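PDB 4UUL: L-lactate dehydrogenase from Trichomonas vaginalis, which catalyses the NAD-dependent interconversion of L-lactate and pyruvate, and probably also acts to some extent on malate and oxaloacetate. Local coordinates for residues D158-Y163 with T245-Q250; V7-A12 with H22-G27; E113-W118 with V123-I128. The protein carries 1 engineered substitution. All blocks are in the same frame, centred on the assembly; numbering follows the deposited sequence.

Contact 1: D158-Y163 with T245-Q250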
loop_
_atom_site.group_PDB
_atom_site.type_symbol
_atom_site.label_atom_id
_atom_site.label_comp_id
_atom_site.label_asym_id
_atom_site.label_seq_id
_atom_site.Cartn_x
_atom_site.Cartn_y
_atom_site.Cartn_z
ATOM N N ASP B 158 6.865 -8.764 14.192
ATOM C CA ASP B 158 7.465 -10.001 14.647
ATOM C C ASP B 158 6.434 -11.099 14.892
ATOM O O ASP B 158 6.667 -12.275 14.573
ATOM C CB ASP B 158 8.249 -9.741 15.917
ATOM C CG ASP B 158 9.130 -8.557 15.766
ATOM O OD1 ASP B 158 8.660 -7.368 15.938
ATOM O OD2 ASP B 158 10.309 -8.841 15.490
ATOM N N GLN B 159 5.271 -10.712 15.409
ATOM C CA GLN B 159 4.206 -11.681 15.566
ATOM C C GLN B 159 3.779 -12.261 14.218
ATOM O O GLN B 159 3.620 -13.469 14.076
ATOM C CB GLN B 159 2.993 -11.080 16.301
ATOM C CG GLN B 159 1.876 -12.083 16.402
ATOM C CD GLN B 159 0.716 -11.642 17.266
ATOM O OE1 GLN B 159 0.940 -11.266 18.414
ATOM N NE2 GLN B 159 -0.500 -11.797 16.799
ATOM N N ASN B 160 3.571 -11.405 13.231
ATOM C CA ASN B 160 3.161 -11.839 11.903
ATOM C C ASN B 160 4.212 -12.755 11.296
ATOM O O ASN B 160 3.857 -13.787 10.692
ATOM C CB ASN B 160 2.815 -10.650 10.999
ATOM C CG ASN B 160 1.509 -10.012 11.384
ATOM O OD1 ASN B 160 0.628 -10.649 11.963
ATOM N ND2 ASN B 160 1.351 -8.765 11.016
ATOM N N ARG B 161 5.485 -12.397 11.432
ATOM C CA ARG B 161 6.551 -13.254 10.957
ATOM C C ARG B 161 6.460 -14.629 11.588
ATOM O O ARG B 161 6.664 -15.663 10.929
ATOM C CB ARG B 161 7.929 -12.681 11.235
ATOM C CG ARG B 161 8.291 -11.546 10.349
ATOM C CD ARG B 161 9.532 -10.854 10.786
ATOM N NE ARG B 161 9.985 -9.859 9.834
ATOM C CZ ARG B 161 10.812 -8.876 10.109
ATOM N NH1 ARG B 161 11.226 -8.691 11.382
ATOM N NH2 ARG B 161 11.142 -8.073 9.135
ATOM N N ALA B 162 6.240 -14.648 12.902
ATOM C CA ALA B 162 6.201 -15.909 13.630
ATOM C C ALA B 162 5.027 -16.768 13.223
ATOM O O ALA B 162 5.164 -17.989 13.054
ATOM C CB ALA B 162 6.157 -15.635 15.126
ATOM N N TYR B 163 3.871 -16.140 12.997
ATOM C CA TYR B 163 2.723 -16.914 12.538
ATOM C C TYR B 163 2.963 -17.571 11.184
ATOM O O TYR B 163 2.632 -18.744 11.003
ATOM C CB TYR B 163 1.451 -16.042 12.462
ATOM C CG TYR B 163 0.585 -16.093 13.709
ATOM C CD1 TYR B 163 -0.415 -17.040 13.859
ATOM C CD2 TYR B 163 0.769 -15.186 14.754
ATOM C CE1 TYR B 163 -1.187 -17.080 15.004
ATOM C CE2 TYR B 163 0.002 -15.201 15.904
ATOM C CZ TYR B 163 -0.995 -16.162 16.012
ATOM O OH TYR B 163 -1.778 -16.223 17.139
ATOM N N THR B 245 4.530 -1.647 7.571
ATOM C CA THR B 245 3.374 -0.786 7.386
ATOM C C THR B 245 2.090 -1.560 7.672
ATOM O O THR B 245 1.182 -1.074 8.352
ATOM C CB THR B 245 3.340 -0.206 5.967
ATOM O OG1 THR B 245 4.470 0.651 5.744
ATOM C CG2 THR B 245 2.095 0.610 5.751
ATOM N N LYS B 246 2.000 -2.786 7.147
ATOM C CA LYS B 246 0.847 -3.656 7.351
ATOM C C LYS B 246 0.639 -3.846 8.865
ATOM O O LYS B 246 -0.462 -3.741 9.384
ATOM C CB LYS B 246 1.041 -4.960 6.608
ATOM C CG LYS B 246 -0.152 -5.925 6.654
ATOM C CD LYS B 246 -0.237 -6.810 7.862
ATOM C CE LYS B 246 -1.493 -7.682 7.789
ATOM N NZ LYS B 246 -1.556 -8.651 8.905
ATOM N N ALA B 247 1.709 -4.188 9.585
ATOM C CA ALA B 247 1.631 -4.396 11.018
ATOM C C ALA B 247 1.232 -3.113 11.763
ATOM O O ALA B 247 0.482 -3.171 12.725
ATOM C CB ALA B 247 2.983 -4.887 11.540
ATOM N N ALA B 248 1.769 -1.966 11.333
ATOM C CA ALA B 248 1.456 -0.700 11.960
ATOM C C ALA B 248 -0.017 -0.341 11.869
ATOM O O ALA B 248 -0.646 0.073 12.851
ATOM C CB ALA B 248 2.321 0.405 11.429
ATOM N N ILE B 249 -0.558 -0.426 10.677
ATOM C CA ILE B 249 -1.984 -0.188 10.478
ATOM C C ILE B 249 -2.807 -1.155 11.292
ATOM O O ILE B 249 -3.755 -0.749 11.963
ATOM C CB ILE B 249 -2.359 -0.236 8.992
ATOM C CG1 ILE B 249 -1.716 0.978 8.293
ATOM C CG2 ILE B 249 -3.893 -0.259 8.771
ATOM C CD1 ILE B 249 -1.815 0.920 6.818
ATOM N N GLN B 250 -2.431 -2.426 11.257
ATOM C CA GLN B 250 -3.132 -3.463 12.002
ATOM C C GLN B 250 -3.183 -3.134 13.515
ATOM O O GLN B 250 -4.229 -3.185 14.167
ATOM C CB GLN B 250 -2.415 -4.788 11.781
ATOM C CG GLN B 250 -3.033 -5.964 12.509
ATOM C CD GLN B 250 -2.467 -7.273 12.050
ATOM O OE1 GLN B 250 -1.372 -7.338 11.446
ATOM N NE2 GLN B 250 -3.183 -8.341 12.324
HETATM O O HOH W 1 -1.991 -10.651 11.034
#

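Contact 2: V7-A12 with H22-G27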
loop_
_atom_site.group_PDB
_atom_site.type_symbol
_atom_site.label_atom_id
_atom_site.label_comp_id
_atom_site.label_asym_id
_atom_site.label_seq_id
_atom_site.Cartn_x
_atom_site.Cartn_y
_atom_site.Cartn_z
ATOM N N VAL B 7 -4.045 12.547 11.573
ATOM C CA VAL B 7 -3.073 11.477 11.706
ATOM C C VAL B 7 -1.704 11.977 11.334
ATOM O O VAL B 7 -1.489 12.433 10.226
ATOM C CB VAL B 7 -3.455 10.313 10.735
ATOM C CG1 VAL B 7 -2.420 9.206 10.830
ATOM C CG2 VAL B 7 -4.869 9.819 10.995
ATOM N N LEU B 8 -0.763 11.840 12.263
ATOM C CA LEU B 8 0.630 12.210 12.020
ATOM C C LEU B 8 1.438 10.981 11.584
ATOM O O LEU B 8 1.341 9.910 12.173
ATOM C CB LEU B 8 1.257 12.771 13.292
ATOM C CG LEU B 8 2.769 12.957 13.287
ATOM C CD1 LEU B 8 3.246 13.958 12.223
ATOM C CD2 LEU B 8 3.263 13.367 14.647
ATOM N N ILE B 9 2.271 11.164 10.563
ATOM C CA ILE B 9 3.315 10.222 10.181
ATOM C C ILE B 9 4.635 10.975 10.157
ATOM O O ILE B 9 4.759 11.959 9.449
ATOM C CB ILE B 9 3.060 9.589 8.785
ATOM C CG1 ILE B 9 1.682 8.911 8.747
ATOM C CG2 ILE B 9 4.178 8.630 8.439
ATOM C CD1 ILE B 9 1.254 8.541 7.319
ATOM N N THR B 10 5.584 10.569 11.012
ATOM C CA THR B 10 6.915 11.137 10.981
ATOM C C THR B 10 7.785 10.383 10.007
ATOM O O THR B 10 7.466 9.265 9.613
ATOM C CB THR B 10 7.578 11.163 12.388
ATOM O OG1 THR B 10 7.832 9.818 12.751
ATOM C CG2 THR B 10 6.694 11.884 13.358
ATOM N N GLY B 11 8.900 10.974 9.572
ATOM C CA GLY B 11 9.686 10.324 8.515
ATOM C C GLY B 11 8.877 10.088 7.253
ATOM O O GLY B 11 9.070 9.103 6.541
ATOM N N ALA B 12 7.940 10.995 6.979
ATOM C CA ALA B 12 6.899 10.711 5.999
ATOM C C ALA B 12 7.394 10.513 4.591
ATOM O O ALA B 12 6.679 9.920 3.810
ATOM C CB ALA B 12 5.802 11.755 6.059
ATOM N N HIS B 22 -0.694 6.405 1.852
ATOM C CA HIS B 22 -1.695 6.006 0.873
ATOM C C HIS B 22 -2.712 5.005 1.435
ATOM O O HIS B 22 -3.907 5.093 1.169
ATOM C CB HIS B 22 -1.019 5.428 -0.372
ATOM C CG HIS B 22 -0.452 6.446 -1.313
ATOM N ND1 HIS B 22 0.796 6.995 -1.166
ATOM C CD2 HIS B 22 -0.979 7.015 -2.428
ATOM C CE1 HIS B 22 0.994 7.880 -2.135
ATOM N NE2 HIS B 22 -0.068 7.910 -2.900
ATOM N N TRP B 23 -2.229 4.098 2.258
ATOM C CA TRP B 23 -3.076 3.064 2.812
ATOM C C TRP B 23 -4.108 3.705 3.720
ATOM O O TRP B 23 -5.297 3.423 3.632
ATOM C CB TRP B 23 -2.215 2.044 3.537
ATOM C CG TRP B 23 -2.780 0.622 3.594
ATOM C CD1 TRP B 23 -4.074 0.249 3.411
ATOM C CD2 TRP B 23 -2.042 -0.600 3.779
ATOM N NE1 TRP B 23 -4.210 -1.119 3.557
ATOM C CE2 TRP B 23 -2.971 -1.665 3.756
ATOM C CE3 TRP B 23 -0.701 -0.891 3.962
ATOM C CZ2 TRP B 23 -2.589 -2.992 3.897
ATOM C CZ3 TRP B 23 -0.327 -2.211 4.110
ATOM C CH2 TRP B 23 -1.264 -3.237 4.085
ATOM N N ILE B 24 -3.666 4.613 4.567
ATOM C CA ILE B 24 -4.584 5.330 5.454
ATOM C C ILE B 24 -5.575 6.188 4.642
ATOM O O ILE B 24 -6.786 6.212 4.914
ATOM C CB ILE B 24 -3.814 6.190 6.462
ATOM C CG1 ILE B 24 -3.078 5.254 7.444
ATOM C CG2 ILE B 24 -4.772 7.093 7.256
ATOM C CD1 ILE B 24 -2.090 5.919 8.304
ATOM N N ALA B 25 -5.063 6.893 3.633
ATOM C CA ALA B 25 -5.914 7.757 2.820
ATOM C C ALA B 25 -6.973 6.975 2.049
ATOM O O ALA B 25 -8.004 7.547 1.689
ATOM C CB ALA B 25 -5.112 8.587 1.883
ATOM N N SER B 26 -6.698 5.702 1.767
ATOM C CA SER B 26 -7.635 4.843 1.076
ATOM C C SER B 26 -8.812 4.439 1.927
ATOM O O SER B 26 -9.752 3.834 1.386
ATOM C CB SER B 26 -6.925 3.588 0.576
ATOM O OG SER B 26 -6.767 2.629 1.605
ATOM N N GLY B 27 -8.783 4.741 3.242
ATOM C CA GLY B 27 -9.904 4.468 4.115
ATOM C C GLY B 27 -9.729 3.280 5.048
ATOM O O GLY B 27 -10.635 2.958 5.833
#

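Contact 3: E113-W118 with V123-I128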
loop_
_atom_site.group_PDB
_atom_site.type_symbol
_atom_site.label_atom_id
_atom_site.label_comp_id
_atom_site.label_asym_id
_atom_site.label_seq_id
_atom_site.Cartn_x
_atom_site.Cartn_y
_atom_site.Cartn_z
ATOM N N GLU B 113 7.781 15.967 24.090
ATOM C CA GLU B 113 7.456 17.357 24.422
ATOM C C GLU B 113 6.510 17.969 23.383
ATOM O O GLU B 113 5.531 18.624 23.745
ATOM C CB GLU B 113 8.738 18.139 24.531
ATOM C CG GLU B 113 9.540 17.803 25.810
ATOM C CD GLU B 113 10.966 18.275 25.742
ATOM O OE1 GLU B 113 11.351 18.858 24.717
ATOM O OE2 GLU B 113 11.713 18.076 26.720
ATOM N N TYR B 114 6.725 17.687 22.094
ATOM C CA TYR B 114 5.840 18.213 21.047
ATOM C C TYR B 114 4.434 17.599 21.205
ATOM O O TYR B 114 3.426 18.275 21.035
ATOM C CB TYR B 114 6.370 17.862 19.683
ATOM C CG TYR B 114 7.721 18.394 19.323
ATOM C CD1 TYR B 114 8.162 19.626 19.789
ATOM C CD2 TYR B 114 8.562 17.661 18.488
ATOM C CE1 TYR B 114 9.409 20.139 19.427
ATOM C CE2 TYR B 114 9.804 18.141 18.146
ATOM C CZ TYR B 114 10.221 19.379 18.604
ATOM O OH TYR B 114 11.446 19.886 18.269
ATOM N N LEU B 115 4.346 16.298 21.473
ATOM C CA LEU B 115 3.063 15.658 21.681
ATOM C C LEU B 115 2.281 16.298 22.824
ATOM O O LEU B 115 1.103 16.595 22.718
ATOM C CB LEU B 115 3.235 14.169 21.952
ATOM C CG LEU B 115 3.671 13.333 20.752
ATOM C CD1 LEU B 115 4.314 12.007 21.191
ATOM C CD2 LEU B 115 2.421 13.016 19.897
ATOM N N SER B 116 2.943 16.445 23.952
ATOM C CA SER B 116 2.311 17.017 25.110
ATOM C C SER B 116 1.812 18.429 24.819
ATOM O O SER B 116 0.703 18.808 25.200
ATOM C CB SER B 116 3.261 17.027 26.286
ATOM O OG SER B 116 2.634 17.612 27.412
ATOM N N LYS B 117 2.639 19.219 24.146
ATOM C CA LYS B 117 2.315 20.620 23.892
ATOM C C LYS B 117 1.133 20.764 22.937
ATOM O O LYS B 117 0.287 21.613 23.143
ATOM C CB LYS B 117 3.541 21.322 23.309
ATOM C CG LYS B 117 3.488 22.826 23.172
ATOM C CD LYS B 117 4.899 23.365 23.007
ATOM C CE LYS B 117 4.901 24.882 22.827
ATOM N NZ LYS B 117 4.297 25.601 23.990
ATOM N N TRP B 118 1.094 19.957 21.880
ATOM C CA TRP B 118 0.213 20.226 20.760
ATOM C C TRP B 118 -0.831 19.176 20.404
ATOM O O TRP B 118 -1.851 19.497 19.774
ATOM C CB TRP B 118 1.085 20.541 19.556
ATOM C CG TRP B 118 1.832 21.789 19.683
ATOM C CD1 TRP B 118 1.335 23.040 20.019
ATOM C CD2 TRP B 118 3.219 21.968 19.432
ATOM N NE1 TRP B 118 2.340 23.940 20.003
ATOM C CE2 TRP B 118 3.507 23.323 19.649
ATOM C CE3 TRP B 118 4.249 21.116 19.048
ATOM C CZ2 TRP B 118 4.783 23.849 19.488
ATOM C CZ3 TRP B 118 5.517 21.640 18.876
ATOM C CH2 TRP B 118 5.772 22.991 19.104
ATOM N N VAL B 123 -4.634 11.562 22.129
ATOM C CA VAL B 123 -3.789 11.033 21.054
ATOM C C VAL B 123 -3.307 9.604 21.332
ATOM O O VAL B 123 -2.878 9.291 22.442
ATOM C CB VAL B 123 -2.559 11.981 20.771
ATOM C CG1 VAL B 123 -1.624 12.053 21.986
ATOM C CG2 VAL B 123 -1.789 11.632 19.495
ATOM N N LYS B 124 -3.302 8.767 20.307
ATOM C CA LYS B 124 -2.725 7.444 20.381
ATOM C C LYS B 124 -1.414 7.429 19.570
ATOM O O LYS B 124 -1.417 7.569 18.338
ATOM C CB LYS B 124 -3.727 6.376 19.878
ATOM C CG LYS B 124 -4.922 6.265 20.821
ATOM C CD LYS B 124 -5.931 5.211 20.520
ATOM C CE LYS B 124 -6.779 4.982 21.774
ATOM N NZ LYS B 124 -7.680 3.908 21.622
ATOM N N VAL B 125 -0.320 7.226 20.274
ATOM C CA VAL B 125 1.014 7.334 19.748
ATOM C C VAL B 125 1.600 5.925 19.634
ATOM O O VAL B 125 1.823 5.247 20.623
ATOM C CB VAL B 125 1.921 8.170 20.678
ATOM C CG1 VAL B 125 3.311 8.321 20.104
ATOM C CG2 VAL B 125 1.275 9.500 20.969
ATOM N N LEU B 126 1.835 5.505 18.390
ATOM C CA LEU B 126 2.450 4.236 18.064
ATOM C C LEU B 126 3.899 4.460 17.652
ATOM O O LEU B 126 4.182 5.077 16.623
ATOM C CB LEU B 126 1.693 3.566 16.940
ATOM C CG LEU B 126 2.282 2.244 16.444
ATOM C CD1 LEU B 126 2.487 1.230 17.577
ATOM C CD2 LEU B 126 1.406 1.645 15.361
ATOM N N VAL B 127 4.816 3.955 18.459
ATOM C CA VAL B 127 6.247 4.117 18.218
ATOM C C VAL B 127 6.771 2.936 17.430
ATOM O O VAL B 127 6.635 1.770 17.821
ATOM C CB VAL B 127 7.001 4.263 19.550
ATOM C CG1 VAL B 127 8.465 4.499 19.283
ATOM C CG2 VAL B 127 6.383 5.374 20.357
ATOM N N ILE B 128 7.358 3.248 16.269
ATOM C CA ILE B 128 7.849 2.275 15.326
ATOM C C ILE B 128 9.348 2.354 15.165
ATOM O O ILE B 128 10.026 1.314 15.148
ATOM C CB ILE B 128 7.150 2.450 13.983
ATOM C CG1 ILE B 128 5.629 2.225 14.172
ATOM C CG2 ILE B 128 7.710 1.520 12.913
ATOM C CD1 ILE B 128 4.762 2.760 13.101
#

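Contact 1: D158-Y163 with T245-Q250
Helices 156-170 and 242-257 come nearest, over these short segments, at Asn160 and Ala247, whose CA atoms lie 7.6 Å apart; the local axes are separated by 10.4 Å and inclined at 114°, a gap bridged by polar side chains. Asn160 has its CG opposite the carbonyl carbon (chi1 -73°), which sends the amide across to Gln250. Its ND2 gives Gln250 OE1 a nearly straight bond (3.1 Å, 176° at the hydrogen) lying close to the plane of the asparagine amide. The other face of the Gln250 carbonyl takes Lys246 NZ, 2.9 Å from OE1 and well above the carbonyl plane. A water then completes the amide pairing, donating to Asn160 OD1 at 2.8 Å and accepting from Gln250 NE2 at 2.9 Å; these links restrict rotation of both amides. The ammonium of Lys246 also binds Cys59 O of the second subunit, and Arg161 forms a salt bridge with Asp58 of that subunit. Two residues before Asn160, Asp158 bonds through OD1 to His186, the predicted proton acceptor, consistent with the Asp-His pair of the lactate/malate dehydrogenase active site, here on a helix that also meets the dimer interface.

Contact 2: V7-A12 with H22-G27
Ile24 reaches Val7 and Ile9 by a nearly straight chain: its CG1 stands opposite the carbonyl carbon (chi1 -69°) and chi2 of 169° extends CD1 away from the helix toward the strand. On the other side Val7 holds CG1 opposite its own backbone N (chi1 178°), which turns that methyl to the helix. The two methyls, Val7 CG1 and Ile24 CD1, meet at 4.2 Å, the side chains passing at a slant. Ile9, two residues along the same strand face, adds its CD1 at 4.4 Å from Ile24 CD1, so a single terminal methyl sits against both strand residues. The contact is wholly apolar and buried; Phe84 of strand 82-85 touches both Val7 and Ile24, widening this oily patch beneath the helix. Just beyond Ile24 the helix is finished by polar means. Ser26 OG donates to Trp23 O at 2.6 Å, from a position tilted out of the carbonyl plane, while Gly27 N bonds Ile24 O at 3.0 Å. With its positive phi, Gly27 completes a Schellman motif. Gly11 and Ala12, after the strand, begin the glycine-rich loop predicted to bind NAD(+), which leads into helix 15-25. Strand, loop and helix together form the first half of the opening beta-alpha-beta unit of a Rossmann fold.

Contact 3: E113-W118 with V123-I128
Lys124 NZ is gripped by two backbone carbonyls, those of Trp255 and Gly295, and this lysine lies between Val123 and Val125, whose side chains point the other way, to Leu115. The contact itself, in contrast, is made entirely of methyl groups. Leu115 is set with CG opposite its carbonyl carbon (chi1 -71°), which carries the branched end out of helix 97-118 and onto the strand. Both of its methyls are used on Val125. CD1 lies 3.9 Å from Val125 CG2 and 4.0 Å from Val125 CG1, while CD2 approaches the same Val125 CG2 at 3.9 Å. The two side chains thus meet end on, the fork of the leucine set against that of the valine. CD2 also reaches back to Val123 CG2 at 4.4 Å, so one leucine spans Val125 of the strand and Val123 just before it, both turned toward the helix. It is a compact example of how a parallel sheet is coated by its helices: one branched residue of the helix lies against a strand residue and the residue two before it, in the loop that leads in, with both sides buried. Phe77 of helix 73-77 and Leu146 flank Leu115, and Leu146 and Ile80 flank Val123. After strand 82-85 the chain runs through helix 97-118 and back into strand 124-127, and Leu115 near the helix end packs on that strand, within a beta-alpha-beta crossover. The strand leads into Ile128, a residue of the NADH site. It bonds through Lys124 to strand 82-85 and through Val125 to strand 151-153, and from its other face Leu126 touches helix 242-257.

Overall arrangement
From the N terminus, contact 2 comes first, closing a nine-residue loop made of the end of the glycine-rich loop and the first turns of helix 15-25. Contact 3 follows, bringing a helix back onto the next strand across four connecting residues. Contact 1 is last and joins segments separated by 81 residues. The three run in series; none encloses or crosses another. Contacts 2 and 3 coat the same parallel sheet with helices, whereas contact 1 ties two helices of the C-terminal alpha/beta domain. Helix 242-257 links them: Ala248 packs against Ile128 and Leu126 of contact 3, and Thr245 and Lys246 against Trp23 of contact 2. Contacts 1 and 2 also meet the second subunit.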